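Local coordinates for protein 432aa long hypothetical deoxyribodipyrimidine photolyase (Sulfolobus tokodaii, PDB 2E0I) that probably repairs cyclobutane pyrimidine dimers in DNA using light energy, and carries two FAD molecules, the second probably serving as a light-harvesting cofactor, at residues N96-T100 / P101-S105; I104-D107 / E108-K112. All coordinates share one frame; numbering follows the deposited sequence.

Contact 1. Residues N96-T100 / P101-S105. With FAD (flavin-adenine dinucleotide), chain F.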
loop_
_atom_site.group_PDB
_atom_site.type_symbol
_atom_site.label_atom_id
_atom_site.label_comp_id
_atom_site.label_asym_id
_atom_site.label_seq_id
_atom_site.Cartn_x
_atom_site.Cartn_y
_atom_site.Cartn_z
ATOM N N ASN A 96 -0.964 -5.174 17.418
ATOM C CA ASN A 96 -1.264 -3.805 17.048
ATOM C C ASN A 96 -2.504 -3.908 16.171
ATOM O O ASN A 96 -2.481 -4.556 15.130
ATOM C CB ASN A 96 -0.098 -3.203 16.263
ATOM C CG ASN A 96 1.060 -2.815 17.152
ATOM O OD1 ASN A 96 2.214 -3.051 16.818
ATOM N ND2 ASN A 96 0.756 -2.198 18.285
ATOM N N GLU A 97 -3.589 -3.286 16.607
ATOM C CA GLU A 97 -4.845 -3.324 15.877
ATOM C C GLU A 97 -4.683 -2.753 14.480
ATOM O O GLU A 97 -3.818 -1.914 14.246
ATOM C CB GLU A 97 -5.882 -2.497 16.613
ATOM C CG GLU A 97 -5.588 -1.017 16.529
ATOM C CD GLU A 97 -6.652 -0.171 17.177
ATOM O OE1 GLU A 97 -6.533 1.078 17.116
ATOM O OE2 GLU A 97 -7.604 -0.756 17.743
ATOM N N ASP A 98 -5.506 -3.218 13.547
ATOM C CA ASP A 98 -5.468 -2.698 12.190
ATOM C C ASP A 98 -6.864 -2.134 11.938
ATOM O O ASP A 98 -7.712 -2.173 12.817
ATOM C CB ASP A 98 -5.116 -3.782 11.165
ATOM C CG ASP A 98 -4.428 -3.215 9.913
ATOM O OD1 ASP A 98 -4.732 -2.069 9.511
ATOM O OD2 ASP A 98 -3.587 -3.923 9.317
ATOM N N TYR A 99 -7.112 -1.636 10.739
ATOM C CA TYR A 99 -8.377 -0.989 10.462
ATOM C C TYR A 99 -9.199 -1.464 9.275
ATOM O O TYR A 99 -10.012 -0.716 8.763
ATOM C CB TYR A 99 -8.102 0.513 10.350
ATOM C CG TYR A 99 -7.318 1.025 11.546
ATOM C CD1 TYR A 99 -7.957 1.295 12.755
ATOM C CD2 TYR A 99 -5.920 1.133 11.503
ATOM C CE1 TYR A 99 -7.237 1.649 13.890
ATOM C CE2 TYR A 99 -5.188 1.487 12.637
ATOM C CZ TYR A 99 -5.860 1.740 13.832
ATOM O OH TYR A 99 -5.169 2.068 14.985
ATOM N N THR A 100 -9.004 -2.696 8.824
ATOM C CA THR A 100 -9.803 -3.197 7.701
ATOM C C THR A 100 -10.765 -4.263 8.196
ATOM O O THR A 100 -10.508 -4.948 9.190
ATOM C CB THR A 100 -8.954 -3.850 6.587
ATOM O OG1 THR A 100 -8.182 -4.921 7.141
ATOM C CG2 THR A 100 -8.046 -2.844 5.932
ATOM N N PRO A 101 -11.894 -4.417 7.501
ATOM C CA PRO A 101 -12.897 -5.419 7.881
ATOM C C PRO A 101 -12.247 -6.766 8.231
ATOM O O PRO A 101 -12.490 -7.348 9.294
ATOM C CB PRO A 101 -13.773 -5.497 6.640
ATOM C CG PRO A 101 -13.749 -4.051 6.143
ATOM C CD PRO A 101 -12.302 -3.652 6.303
ATOM N N PHE A 102 -11.400 -7.250 7.336
ATOM C CA PHE A 102 -10.725 -8.519 7.551
ATOM C C PHE A 102 -9.956 -8.521 8.855
ATOM O O PHE A 102 -10.001 -9.485 9.618
ATOM C CB PHE A 102 -9.774 -8.827 6.386
ATOM C CG PHE A 102 -8.878 -10.006 6.630
ATOM C CD1 PHE A 102 -7.636 -9.837 7.240
ATOM C CD2 PHE A 102 -9.285 -11.289 6.280
ATOM C CE1 PHE A 102 -6.805 -10.935 7.498
ATOM C CE2 PHE A 102 -8.473 -12.401 6.529
ATOM C CZ PHE A 102 -7.225 -12.223 7.142
ATOM N N SER A 103 -9.246 -7.432 9.110
ATOM C CA SER A 103 -8.458 -7.341 10.314
ATOM C C SER A 103 -9.312 -7.237 11.553
ATOM O O SER A 103 -8.985 -7.794 12.598
ATOM C CB SER A 103 -7.536 -6.139 10.247
ATOM O OG SER A 103 -6.871 -6.005 11.489
ATOM N N ILE A 104 -10.409 -6.510 11.448
ATOM C CA ILE A 104 -11.270 -6.335 12.596
ATOM C C ILE A 104 -11.969 -7.625 13.002
ATOM O O ILE A 104 -12.026 -7.954 14.197
ATOM C CB ILE A 104 -12.299 -5.224 12.328
ATOM C CG1 ILE A 104 -11.562 -3.873 12.303
ATOM C CG2 ILE A 104 -13.402 -5.265 13.380
ATOM C CD1 ILE A 104 -12.134 -2.845 11.343
ATOM N N SER A 105 -12.468 -8.374 12.020
ATOM C CA SER A 105 -13.170 -9.602 12.346
ATOM C C SER A 105 -12.201 -10.674 12.815
ATOM O O SER A 105 -12.539 -11.513 13.655
ATOM C CB SER A 105 -13.974 -10.097 11.146
ATOM O OG SER A 105 -13.147 -10.777 10.235
HETATM P PA FAD F . -4.695 -8.374 3.052
HETATM O O1A FAD F . -4.778 -7.222 2.126
HETATM O O2A FAD F . -3.811 -9.546 2.868
HETATM O O5B FAD F . -6.074 -9.070 2.596
HETATM C C5B FAD F . -6.655 -10.115 3.384
HETATM C C4B FAD F . -8.022 -10.542 2.841
HETATM O O4B FAD F . -8.698 -9.366 2.354
HETATM C C3B FAD F . -7.885 -11.472 1.634
HETATM O O3B FAD F . -9.079 -12.246 1.488
HETATM C C2B FAD F . -7.763 -10.459 0.497
HETATM O O2B FAD F . -8.153 -11.077 -0.732
HETATM C C1B FAD F . -8.851 -9.474 0.927
HETATM N N9A FAD F . -8.697 -8.157 0.261
HETATM C C8A FAD F . -7.587 -7.422 0.228
HETATM N N7A FAD F . -7.816 -6.279 -0.413
HETATM C C5A FAD F . -9.088 -6.280 -0.794
HETATM C C6A FAD F . -9.902 -5.372 -1.462
HETATM N N6A FAD F . -9.403 -4.224 -1.909
HETATM N N1A FAD F . -11.190 -5.680 -1.673
HETATM C C2A FAD F . -11.690 -6.834 -1.264
HETATM N N3A FAD F . -10.943 -7.721 -0.628
HETATM C C4A FAD F . -9.650 -7.478 -0.373
HETATM N N1 FAD F . -0.007 -10.700 7.576
HETATM C C2 FAD F . 0.020 -11.851 8.375
HETATM O O2 FAD F . -0.066 -11.754 9.598
HETATM N N3 FAD F . 0.095 -13.110 7.769
HETATM C C4 FAD F . 0.131 -13.219 6.372
HETATM O O4 FAD F . 0.204 -14.329 5.845
HETATM C C4X FAD F . 0.085 -12.075 5.582
HETATM N N5 FAD F . 0.052 -12.181 4.185
HETATM C C5X FAD F . -0.017 -11.030 3.389
HETATM C C6 FAD F . -0.140 -11.151 2.008
HETATM C C7 FAD F . -0.304 -10.019 1.214
HETATM C C7M FAD F . -0.443 -10.180 -0.302
HETATM C C8 FAD F . -0.341 -8.762 1.809
HETATM C C8M FAD F . -0.522 -7.498 0.967
HETATM C C9 FAD F . -0.210 -8.642 3.191
HETATM C C9A FAD F . -0.047 -9.773 3.987
HETATM N N10 FAD F . 0.030 -9.667 5.385
HETATM C C10 FAD F . 0.022 -10.819 6.181
HETATM C "C1'" FAD F . 0.035 -8.339 6.043
HETATM C "C2'" FAD F . -1.367 -7.753 6.213
HETATM O "O2'" FAD F . -1.411 -6.446 5.631
HETATM C "C3'" FAD F . -1.748 -7.691 7.696
HETATM O "O3'" FAD F . -1.813 -9.017 8.228
HETATM C "C4'" FAD F . -3.100 -6.999 7.882
HETATM O "O4'" FAD F . -3.316 -6.765 9.277
HETATM C "C5'" FAD F . -4.236 -7.859 7.323
HETATM O "O5'" FAD F . -5.292 -7.054 6.792
HETATM P P FAD F . -5.295 -6.666 5.229
HETATM O O1P FAD F . -6.611 -6.052 4.940
HETATM O O2P FAD F . -4.072 -5.902 4.901
HETATM O O3P FAD F . -5.252 -8.121 4.543
HETATM O O HOH W 1 -7.250 -5.356 14.158
#
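Thr100 N-caps helix 101-115, its hydroxyl turned toward Ser103 N in the first turn, ending the loop after strand 92-96 of the Rossmann-like photolyase domain. With chi1 at 57°, OG1 sits between the backbone N and the carbonyl carbon, where it accepts a weak hydrogen bond from Ser103 N (3.4 Å) and donates one to FAD O1P (2.9 Å). Threonine suits this cap because one hydroxyl can both accept and donate. The backbone takes over one residue later: Ile104 N binds Thr100 O at 2.7 Å, nearly in line with the carbonyl. Proline at Pro101 fits a first turn, where no earlier carbonyl needs its missing N-H. Phe102 swings its ring to the cofactor: FAD C5B stands 3.8 Å above the ring plane, over its centre, while the ring's CD1 comes near O5' on the other arm of the diphosphate. An alanine here would remove that face and is likely to leave the ribose end of the cofactor less firmly seated. Asp98 reaches FAD on the ribityl side, OD2 accepting from O4' and OD1 salt-bridged to Arg9. One water also links the two segments, accepting from Asp98 N and hydrogen-bonded to Ser103 OG, each at 2.8 Å.

Contact 2. Residues I104-D107 / E108-K112. With FAD (flavin-adenine dinucleotide), chain F.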
loop_
_atom_site.group_PDB
_atom_site.type_symbol
_atom_site.label_atom_id
_atom_site.label_comp_id
_atom_site.label_asym_id
_atom_site.label_seq_id
_atom_site.Cartn_x
_atom_site.Cartn_y
_atom_site.Cartn_z
ATOM N N ILE A 104 -10.409 -6.510 11.448
ATOM C CA ILE A 104 -11.270 -6.335 12.596
ATOM C C ILE A 104 -11.969 -7.625 13.002
ATOM O O ILE A 104 -12.026 -7.954 14.197
ATOM C CB ILE A 104 -12.299 -5.224 12.328
ATOM C CG1 ILE A 104 -11.562 -3.873 12.303
ATOM C CG2 ILE A 104 -13.402 -5.265 13.380
ATOM C CD1 ILE A 104 -12.134 -2.845 11.343
ATOM N N SER A 105 -12.468 -8.374 12.020
ATOM C CA SER A 105 -13.170 -9.602 12.346
ATOM C C SER A 105 -12.201 -10.674 12.815
ATOM O O SER A 105 -12.539 -11.513 13.655
ATOM C CB SER A 105 -13.974 -10.097 11.146
ATOM O OG SER A 105 -13.147 -10.777 10.235
ATOM N N ARG A 106 -10.989 -10.637 12.279
ATOM C CA ARG A 106 -9.959 -11.595 12.653
ATOM C C ARG A 106 -9.579 -11.423 14.108
ATOM O O ARG A 106 -9.331 -12.399 14.817
ATOM C CB ARG A 106 -8.746 -11.380 11.775
ATOM C CG ARG A 106 -7.411 -11.823 12.322
ATOM C CD ARG A 106 -6.621 -11.737 11.129
ATOM N NE ARG A 106 -5.332 -11.094 11.054
ATOM C CZ ARG A 106 -4.956 -9.817 11.019
ATOM N NH1 ARG A 106 -3.666 -9.642 10.868
ATOM N NH2 ARG A 106 -5.728 -8.756 11.179
ATOM N N ASP A 107 -9.535 -10.173 14.552
ATOM C CA ASP A 107 -9.190 -9.887 15.925
ATOM C C ASP A 107 -10.367 -10.201 16.846
ATOM O O ASP A 107 -10.186 -10.629 17.989
ATOM C CB ASP A 107 -8.723 -8.437 16.035
ATOM C CG ASP A 107 -7.337 -8.233 15.417
ATOM O OD1 ASP A 107 -6.988 -8.993 14.488
ATOM O OD2 ASP A 107 -6.593 -7.316 15.842
ATOM N N GLU A 108 -11.580 -10.019 16.347
ATOM C CA GLU A 108 -12.736 -10.350 17.165
ATOM C C GLU A 108 -12.702 -11.847 17.459
ATOM O O GLU A 108 -12.934 -12.278 18.592
ATOM C CB GLU A 108 -14.030 -10.006 16.438
ATOM C CG GLU A 108 -14.137 -8.550 16.080
ATOM C CD GLU A 108 -15.493 -8.200 15.510
ATOM O OE1 GLU A 108 -16.016 -9.003 14.700
ATOM O OE2 GLU A 108 -16.030 -7.119 15.861
ATOM N N LYS A 109 -12.405 -12.639 16.434
ATOM C CA LYS A 109 -12.354 -14.065 16.631
ATOM C C LYS A 109 -11.227 -14.421 17.575
ATOM O O LYS A 109 -11.392 -15.289 18.428
ATOM C CB LYS A 109 -12.198 -14.802 15.298
ATOM C CG LYS A 109 -13.349 -14.533 14.335
ATOM C CD LYS A 109 -13.451 -15.573 13.226
ATOM C CE LYS A 109 -14.156 -15.013 11.977
ATOM N NZ LYS A 109 -13.268 -14.083 11.173
ATOM N N ILE A 110 -10.079 -13.763 17.450
ATOM C CA ILE A 110 -8.980 -14.093 18.358
ATOM C C ILE A 110 -9.388 -13.726 19.785
ATOM O O ILE A 110 -9.029 -14.416 20.743
ATOM C CB ILE A 110 -7.662 -13.355 17.993
ATOM C CG1 ILE A 110 -7.187 -13.790 16.605
ATOM C CG2 ILE A 110 -6.581 -13.684 19.020
ATOM C CD1 ILE A 110 -5.966 -13.030 16.102
ATOM N N ARG A 111 -10.153 -12.643 19.918
ATOM C CA ARG A 111 -10.606 -12.206 21.228
ATOM C C ARG A 111 -11.521 -13.260 21.841
ATOM O O ARG A 111 -11.350 -13.641 23.001
ATOM C CB ARG A 111 -11.330 -10.871 21.133
ATOM C CG ARG A 111 -11.730 -10.341 22.489
ATOM C CD ARG A 111 -12.243 -8.929 22.405
ATOM N NE ARG A 111 -11.182 -7.977 22.082
ATOM C CZ ARG A 111 -10.136 -7.717 22.865
ATOM N NH1 ARG A 111 -10.002 -8.348 24.029
ATOM N NH2 ARG A 111 -9.225 -6.820 22.492
ATOM N N LYS A 112 -12.488 -13.738 21.067
ATOM C CA LYS A 112 -13.381 -14.780 21.557
ATOM C C LYS A 112 -12.588 -16.009 22.032
ATOM O O LYS A 112 -12.793 -16.503 23.134
ATOM C CB LYS A 112 -14.354 -15.193 20.462
ATOM C CG LYS A 112 -15.541 -14.267 20.313
ATOM C CD LYS A 112 -16.618 -14.898 19.425
ATOM C CE LYS A 112 -16.835 -16.400 19.748
ATOM N NZ LYS A 112 -16.927 -16.713 21.222
HETATM P PA FAD F . -4.695 -8.374 3.052
HETATM O O1A FAD F . -4.778 -7.222 2.126
HETATM O O2A FAD F . -3.811 -9.546 2.868
HETATM O O5B FAD F . -6.074 -9.070 2.596
HETATM C C5B FAD F . -6.655 -10.115 3.384
HETATM C C4B FAD F . -8.022 -10.542 2.841
HETATM O O4B FAD F . -8.698 -9.366 2.354
HETATM C C3B FAD F . -7.885 -11.472 1.634
HETATM O O3B FAD F . -9.079 -12.246 1.488
HETATM C C2B FAD F . -7.763 -10.459 0.497
HETATM O O2B FAD F . -8.153 -11.077 -0.732
HETATM C C1B FAD F . -8.851 -9.474 0.927
HETATM N N9A FAD F . -8.697 -8.157 0.261
HETATM C C8A FAD F . -7.587 -7.422 0.228
HETATM N N7A FAD F . -7.816 -6.279 -0.413
HETATM C C5A FAD F . -9.088 -6.280 -0.794
HETATM C C6A FAD F . -9.902 -5.372 -1.462
HETATM N N6A FAD F . -9.403 -4.224 -1.909
HETATM N N1A FAD F . -11.190 -5.680 -1.673
HETATM C C2A FAD F . -11.690 -6.834 -1.264
HETATM N N3A FAD F . -10.943 -7.721 -0.628
HETATM C C4A FAD F . -9.650 -7.478 -0.373
HETATM N N1 FAD F . -0.007 -10.700 7.576
HETATM C C2 FAD F . 0.020 -11.851 8.375
HETATM O O2 FAD F . -0.066 -11.754 9.598
HETATM N N3 FAD F . 0.095 -13.110 7.769
HETATM C C4 FAD F . 0.131 -13.219 6.372
HETATM O O4 FAD F . 0.204 -14.329 5.845
HETATM C C4X FAD F . 0.085 -12.075 5.582
HETATM N N5 FAD F . 0.052 -12.181 4.185
HETATM C C5X FAD F . -0.017 -11.030 3.389
HETATM C C6 FAD F . -0.140 -11.151 2.008
HETATM C C7 FAD F . -0.304 -10.019 1.214
HETATM C C7M FAD F . -0.443 -10.180 -0.302
HETATM C C8 FAD F . -0.341 -8.762 1.809
HETATM C C8M FAD F . -0.522 -7.498 0.967
HETATM C C9 FAD F . -0.210 -8.642 3.191
HETATM C C9A FAD F . -0.047 -9.773 3.987
HETATM N N10 FAD F . 0.030 -9.667 5.385
HETATM C C10 FAD F . 0.022 -10.819 6.181
HETATM C "C1'" FAD F . 0.035 -8.339 6.043
HETATM C "C2'" FAD F . -1.367 -7.753 6.213
HETATM O "O2'" FAD F . -1.411 -6.446 5.631
HETATM C "C3'" FAD F . -1.748 -7.691 7.696
HETATM O "O3'" FAD F . -1.813 -9.017 8.228
HETATM C "C4'" FAD F . -3.100 -6.999 7.882
HETATM O "O4'" FAD F . -3.316 -6.765 9.277
HETATM C "C5'" FAD F . -4.236 -7.859 7.323
HETATM O "O5'" FAD F . -5.292 -7.054 6.792
HETATM P P FAD F . -5.295 -6.666 5.229
HETATM O O1P FAD F . -6.611 -6.052 4.940
HETATM O O2P FAD F . -4.072 -5.902 4.901
HETATM O O3P FAD F . -5.252 -8.121 4.543
#
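Ser105 OG is held by two weak hydrogen bonds, one from Lys109 NZ a turn further along helix 101-115 (3.4 Å) and one that it gives back to Phe102 O. The lysine runs back alongside the helix and bends at its last torsion (chi4 75°), which brings NZ to the serine hydroxyl; the ammonium is salt-bridged to Glu80. The helix repeats its i+4 to i backbone bonds, the shortest across the two segments being Arg111 N to Asp107 O at 2.8 Å. On another side of the helix, the methyl CG2 of Ile104 meets the carboxylate of Glu108, 4.1 Å from OE2. Ile110 is suitably hydrophobic: its CD1 lies against Arg106 CG (4.2 Å), and the side chain packs on Ala79 and Val83 of helix 79-86. Arg106 carries its long chain past this to FAD, where NH1 makes a weak bond to O4' (3.3 Å) and C5' lies over one guanidinium face. Asp107 OD1 lies 3.5 Å from Arg106 NH2, off to one face of the guanidinium, a salt bridge of charge alone; the aspartate's stronger partner is Arg8. With both arginines beside it, the carboxylate probably balances their charge and helps both stay protonated next to the cofactor.

In the fold
Contact 1 spans the loop after strand 92-96 and the first turn of helix 101-115; contact 2 continues along the same helix, sharing Ile104 and Ser105, with centres about 9 Å apart. Contact 1 sets the amino end of the helix against the FAD diphosphate, whose negative charge the helix dipole would favour; contact 2 follows the helix away from that end and sends only Arg106 back. The two meet on a single cofactor atom, O4' of the ribityl chain, which donates to Asp98 and weakly accepts from Arg106. Asn43 and Asp36 also bind this FAD, which is probably the light-harvesting one. The other FAD comes within about 11 Å of the Thr100 side chain.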